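Side-chain contacts in cobalamin biosynthesis protein CobN (Mycobacterium tuberculosis, PDB 7C6O), which serves as the large, catalytic subunit of cobaltochelatase, the enzyme that inserts cobalt into the corrin ring during cobalamin biosynthesis: residues Q653-I658 / L667-R672; Y623-R628 / R659-D664. One frame throughout, in Å; residues are numbered along the deposited sequence.

Contact 1. Residues Q653-I658 / L667-R672; sequences QIWTLI and LGLTER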
loop_
_atom_site.group_PDB
_atom_site.type_symbol
_atom_site.label_atom_id
_atom_site.label_comp_id
_atom_site.label_asym_id
_atom_site.label_seq_id
_atom_site.Cartn_x
_atom_site.Cartn_y
_atom_site.Cartn_z
ATOM N N GLN A 653 44.007 -24.718 9.934
ATOM C CA GLN A 653 43.963 -23.262 10.065
ATOM C C GLN A 653 42.557 -22.730 9.831
ATOM O O GLN A 653 42.089 -21.844 10.559
ATOM C CB GLN A 653 44.929 -22.607 9.080
ATOM C CG GLN A 653 46.400 -22.785 9.393
ATOM C CD GLN A 653 47.276 -22.005 8.432
ATOM O OE1 GLN A 653 47.166 -20.783 8.325
ATOM N NE2 GLN A 653 48.140 -22.711 7.710
ATOM N N ILE A 654 41.876 -23.250 8.810
ATOM C CA ILE A 654 40.530 -22.782 8.492
ATOM C C ILE A 654 39.556 -23.168 9.595
ATOM O O ILE A 654 38.712 -22.362 10.007
ATOM C CB ILE A 654 40.091 -23.328 7.120
ATOM C CG1 ILE A 654 40.912 -22.676 6.003
ATOM C CG2 ILE A 654 38.597 -23.112 6.899
ATOM C CD1 ILE A 654 40.648 -23.257 4.623
ATOM N N TRP A 655 39.661 -24.401 10.103
ATOM C CA TRP A 655 38.754 -24.834 11.160
ATOM C C TRP A 655 38.992 -24.053 12.444
ATOM O O TRP A 655 38.040 -23.688 13.144
ATOM C CB TRP A 655 38.899 -26.334 11.411
ATOM C CG TRP A 655 37.856 -26.849 12.346
ATOM C CD1 TRP A 655 38.052 -27.375 13.589
ATOM C CD2 TRP A 655 36.442 -26.850 12.127
ATOM N NE1 TRP A 655 36.846 -27.717 14.152
ATOM C CE2 TRP A 655 35.842 -27.403 13.274
ATOM C CE3 TRP A 655 35.625 -26.444 11.068
ATOM C CZ2 TRP A 655 34.465 -27.559 13.392
ATOM C CZ3 TRP A 655 34.256 -26.601 11.188
ATOM C CH2 TRP A 655 33.691 -27.155 12.340
ATOM N N THR A 656 40.260 -23.787 12.768
ATOM C CA THR A 656 40.575 -22.953 13.923
ATOM C C THR A 656 39.933 -21.577 13.795
ATOM O O THR A 656 39.326 -21.071 14.745
ATOM C CB THR A 656 42.092 -22.832 14.079
ATOM O OG1 THR A 656 42.629 -24.086 14.518
ATOM C CG2 THR A 656 42.448 -21.744 15.082
ATOM N N LEU A 657 40.044 -20.962 12.615
ATOM C CA LEU A 657 39.442 -19.649 12.406
ATOM C C LEU A 657 37.922 -19.714 12.512
ATOM O O LEU A 657 37.301 -18.880 13.179
ATOM C CB LEU A 657 39.862 -19.086 11.047
ATOM C CG LEU A 657 39.204 -17.763 10.645
ATOM C CD1 LEU A 657 39.415 -16.692 11.713
ATOM C CD2 LEU A 657 39.745 -17.294 9.306
ATOM N N ILE A 658 37.309 -20.705 11.858
ATOM C CA ILE A 658 35.853 -20.846 11.888
ATOM C C ILE A 658 35.360 -20.993 13.324
ATOM O O ILE A 658 34.393 -20.341 13.737
ATOM C CB ILE A 658 35.413 -22.035 11.012
ATOM C CG1 ILE A 658 35.541 -21.680 9.528
ATOM C CG2 ILE A 658 33.985 -22.459 11.343
ATOM C CD1 ILE A 658 35.245 -22.837 8.583
ATOM N N LEU A 667 27.366 -21.270 9.824
ATOM C CA LEU A 667 27.433 -22.365 8.868
ATOM C C LEU A 667 26.657 -23.598 9.308
ATOM O O LEU A 667 26.612 -24.580 8.558
ATOM C CB LEU A 667 28.897 -22.733 8.614
ATOM C CG LEU A 667 29.740 -21.604 8.017
ATOM C CD1 LEU A 667 31.221 -21.916 8.124
ATOM C CD2 LEU A 667 29.351 -21.356 6.565
ATOM N N GLY A 668 26.046 -23.573 10.487
ATOM C CA GLY A 668 25.277 -24.718 10.953
ATOM C C GLY A 668 26.103 -25.969 11.151
ATOM O O GLY A 668 25.640 -27.074 10.840
ATOM N N LEU A 669 27.321 -25.823 11.666
ATOM C CA LEU A 669 28.240 -26.940 11.847
ATOM C C LEU A 669 28.278 -27.316 13.324
ATOM O O LEU A 669 28.861 -26.597 14.140
ATOM C CB LEU A 669 29.633 -26.579 11.341
ATOM C CG LEU A 669 29.741 -26.292 9.843
ATOM C CD1 LEU A 669 31.145 -25.819 9.495
ATOM C CD2 LEU A 669 29.368 -27.529 9.036
ATOM N N THR A 670 27.660 -28.449 13.662
ATOM C CA THR A 670 27.665 -28.936 15.036
ATOM C C THR A 670 28.962 -29.643 15.401
ATOM O O THR A 670 29.243 -29.817 16.592
ATOM C CB THR A 670 26.488 -29.887 15.265
ATOM O OG1 THR A 670 26.581 -30.989 14.352
ATOM C CG2 THR A 670 25.166 -29.165 15.053
ATOM N N GLU A 671 29.750 -30.053 14.412
ATOM C CA GLU A 671 30.993 -30.771 14.655
ATOM C C GLU A 671 31.912 -30.546 13.465
ATOM O O GLU A 671 31.492 -30.053 12.415
ATOM C CB GLU A 671 30.743 -32.267 14.870
ATOM C CG GLU A 671 30.268 -32.985 13.614
ATOM C CD GLU A 671 30.031 -34.466 13.832
ATOM O OE1 GLU A 671 29.556 -34.840 14.925
ATOM O OE2 GLU A 671 30.323 -35.256 12.908
ATOM N N ARG A 672 33.170 -30.925 13.638
ATOM C CA ARG A 672 34.125 -30.839 12.541
ATOM C C ARG A 672 33.836 -31.931 11.519
ATOM O O ARG A 672 33.654 -33.094 11.896
ATOM C CB ARG A 672 35.552 -30.972 13.055
ATOM C CG ARG A 672 36.619 -30.687 12.008
ATOM C CD ARG A 672 37.992 -31.065 12.521
ATOM N NE ARG A 672 39.067 -30.522 11.696
ATOM C CZ ARG A 672 39.555 -31.114 10.611
ATOM N NH1 ARG A 672 40.539 -30.544 9.931
ATOM N NH2 ARG A 672 39.059 -32.276 10.202
#
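W655 and R672 meet because both side chains leave the backbone with CG anti to N, chi1 -172° and -171°: the indole swings out from helix 647-660, and the arginine chain runs extended over one of its faces. This is a helix packed against a loop: helix 663-666 is closed by a Schellman motif, with G668 at positive phi, and the chain then runs on irregularly to helix 675-694. R672 CG makes a CH-pi contact, 3.6 Å from the centroid of the W655 five-membered ring and close to its normal. Nearer the backbone, R672 CA comes within 3.4 Å of W655 CZ2. The guanidinium plane is turned 75° from the indole, and R672 CZ is 5.3 Å from that W655 centroid, at most a weak cation-pi attraction; the charged end makes a salt bridge with E675 instead. It is therefore mainly the aliphatic part, CB to CD, that packs on the ring, with NE following it over the five-membered part. One turn of helix further on, I658 CD1 approaches L667 CD1 at 4.2 Å, the two chains crossing at about a right angle. At the six-membered end of the indole, in the ring plane, L669 CD1 touches W655 CZ3 at 3.6 Å.

Contact 2. Residues Y623-R628 / R659-D664; sequences YGDIAR and RAAKMD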
loop_
_atom_site.group_PDB
_atom_site.type_symbol
_atom_site.label_atom_id
_atom_site.label_comp_id
_atom_site.label_asym_id
_atom_site.label_seq_id
_atom_site.Cartn_x
_atom_site.Cartn_y
_atom_site.Cartn_z
ATOM N N TYR A 623 35.448 -8.010 5.997
ATOM C CA TYR A 623 36.180 -7.323 7.050
ATOM C C TYR A 623 36.562 -8.349 8.104
ATOM O O TYR A 623 35.963 -9.424 8.188
ATOM C CB TYR A 623 35.343 -6.202 7.678
ATOM C CG TYR A 623 34.075 -6.712 8.328
ATOM C CD1 TYR A 623 32.910 -6.875 7.588
ATOM C CD2 TYR A 623 34.047 -7.047 9.678
ATOM C CE1 TYR A 623 31.750 -7.350 8.175
ATOM C CE2 TYR A 623 32.892 -7.527 10.273
ATOM C CZ TYR A 623 31.747 -7.676 9.516
ATOM O OH TYR A 623 30.596 -8.147 10.104
ATOM N N GLY A 624 37.562 -7.997 8.909
ATOM C CA GLY A 624 37.923 -8.813 10.058
ATOM C C GLY A 624 38.176 -10.262 9.699
ATOM O O GLY A 624 38.831 -10.579 8.698
ATOM N N ASP A 625 37.634 -11.166 10.518
ATOM C CA ASP A 625 37.904 -12.586 10.332
ATOM C C ASP A 625 37.195 -13.162 9.116
ATOM O O ASP A 625 37.596 -14.224 8.626
ATOM C CB ASP A 625 37.514 -13.363 11.589
ATOM C CG ASP A 625 38.547 -13.235 12.692
ATOM O OD1 ASP A 625 39.735 -13.005 12.371
ATOM O OD2 ASP A 625 38.173 -13.367 13.876
ATOM N N ILE A 626 36.146 -12.500 8.626
ATOM C CA ILE A 626 35.550 -12.901 7.357
ATOM C C ILE A 626 36.539 -12.680 6.222
ATOM O O ILE A 626 36.699 -13.532 5.339
ATOM C CB ILE A 626 34.233 -12.138 7.122
ATOM C CG1 ILE A 626 33.174 -12.576 8.134
ATOM C CG2 ILE A 626 33.729 -12.360 5.712
ATOM C CD1 ILE A 626 31.913 -11.746 8.075
ATOM N N ALA A 627 37.232 -11.537 6.234
ATOM C CA ALA A 627 38.255 -11.284 5.227
ATOM C C ALA A 627 39.434 -12.238 5.386
ATOM O O ALA A 627 40.013 -12.689 4.392
ATOM C CB ALA A 627 38.718 -9.829 5.304
ATOM N N ARG A 628 39.804 -12.556 6.631
ATOM C CA ARG A 628 40.880 -13.518 6.858
ATOM C C ARG A 628 40.505 -14.895 6.326
ATOM O O ARG A 628 41.346 -15.600 5.756
ATOM C CB ARG A 628 41.213 -13.592 8.350
ATOM C CG ARG A 628 42.561 -14.252 8.655
ATOM C CD ARG A 628 42.691 -14.611 10.132
ATOM N NE ARG A 628 42.193 -13.553 11.007
ATOM C CZ ARG A 628 42.904 -12.492 11.378
ATOM N NH1 ARG A 628 44.152 -12.345 10.954
ATOM N NH2 ARG A 628 42.367 -11.580 12.177
ATOM N N ARG A 659 36.028 -21.840 14.110
ATOM C CA ARG A 659 35.621 -22.036 15.499
ATOM C C ARG A 659 35.875 -20.786 16.332
ATOM O O ARG A 659 35.017 -20.377 17.122
ATOM C CB ARG A 659 36.359 -23.237 16.098
ATOM C CG ARG A 659 35.896 -24.586 15.565
ATOM C CD ARG A 659 34.602 -25.028 16.231
ATOM N NE ARG A 659 34.832 -25.491 17.597
ATOM C CZ ARG A 659 33.868 -25.733 18.480
ATOM N NH1 ARG A 659 32.597 -25.551 18.144
ATOM N NH2 ARG A 659 34.173 -26.153 19.701
ATOM N N ALA A 660 37.040 -20.159 16.159
ATOM C CA ALA A 660 37.391 -19.003 16.980
ATOM C C ALA A 660 36.460 -17.824 16.716
ATOM O O ALA A 660 36.129 -17.070 17.639
ATOM C CB ALA A 660 38.847 -18.608 16.730
ATOM N N ALA A 661 36.025 -17.651 15.471
ATOM C CA ALA A 661 35.155 -16.543 15.096
ATOM C C ALA A 661 33.672 -16.873 15.221
ATOM O O ALA A 661 32.838 -16.032 14.863
ATOM C CB ALA A 661 35.458 -16.097 13.662
ATOM N N LYS A 662 33.328 -18.064 15.717
ATOM C CA LYS A 662 31.947 -18.525 15.880
ATOM C C LYS A 662 31.223 -18.685 14.547
ATOM O O LYS A 662 29.987 -18.668 14.505
ATOM C CB LYS A 662 31.139 -17.595 16.797
ATOM C CG LYS A 662 31.820 -17.268 18.116
ATOM C CD LYS A 662 32.146 -18.522 18.900
ATOM C CE LYS A 662 30.890 -19.220 19.385
ATOM N NZ LYS A 662 31.228 -20.481 20.100
ATOM N N MET A 663 31.960 -18.845 13.448
ATOM C CA MET A 663 31.313 -19.025 12.154
ATOM C C MET A 663 30.656 -20.388 12.009
ATOM O O MET A 663 29.850 -20.572 11.091
ATOM C CB MET A 663 32.317 -18.817 11.025
ATOM C CG MET A 663 32.844 -17.400 10.941
ATOM S SD MET A 663 34.241 -17.313 9.815
ATOM C CE MET A 663 34.665 -15.577 9.950
ATOM N N ASP A 664 30.976 -21.343 12.886
ATOM C CA ASP A 664 30.249 -22.604 12.892
ATOM C C ASP A 664 28.776 -22.398 13.213
ATOM O O ASP A 664 27.949 -23.239 12.849
ATOM C CB ASP A 664 30.888 -23.584 13.881
ATOM C CG ASP A 664 31.071 -22.990 15.264
ATOM O OD1 ASP A 664 31.235 -21.756 15.378
ATOM O OD2 ASP A 664 31.059 -23.764 16.243
#
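A small, mostly apolar packing contact joins D625 and I626, in the first turn of helix 624-642, to A661 and M663, where the chain turns from helix 647-660 into the short helix 663-666. The two long helices form a helical hairpin, and this is its end away from the connection. K662 makes the turn with positive phi, closing the second long helix in a Schellman motif. The methyl end of M663 does most of the touching. Its CG stands anti to the carbonyl carbon and the chain is extended beyond it (chi2 169°, chi3 -179°), which carries CE across to the other helix. There M663 CE lies 3.5 Å from D625 O and 3.8 Å from I626 CG1, the isoleucine and methionine chains crossing at a slant. It therefore packs against main chain and side chain together.

A661 adds a second, smaller touch: its CB sits 3.9 Å from D625 OD2 and about as far from D625 CB. The other carboxylate oxygen is engaged within its own helix, one turn on. R628 grips D625 OD1 side-on with two nitrogens, NE at 2.9 Å and NH2 at 3.0 Å, and the oxygen lies in the guanidinium plane. This double grip on one atom should restrict rotation of the carboxylate, leaving OD2 as the oxygen that faces the alanine methyl. R659 NH1 and D664 OD2 form a salt bridge of 3.0 Å that ties the last turn of one helix to the start of the next.

Around the contact, helix 675-694 packs on I626 through L689 and I692 and on M663 through W688. From helix 1111-1123, R1120 touches both of those side chains and also bonds through NH2 to A661 O, so this end of the hairpin rests against two further helices.

Contacts 1 and 2 lie about 10 Å apart, centre to centre, and share helix 647-660: contact 1 uses its later turns, contact 2 its end and the turn beyond. Their segments alternate along the chain, joined by I658 O to M663 N at 2.9 Å and L669 N to D664 O at 2.9 Å, probably the 6→1 hydrogen bonds of the two Schellman motifs. Side chains meet too, with L657 CD1 3.7 Å from D625 CG. Helix 675-694 is common ground, its W688 touching L667 of contact 1 and M663 of contact 2. Both lie far out, their centres about 44 and 40 Å from the centre of the chain, and neither includes the sodium ligands D125 and S127.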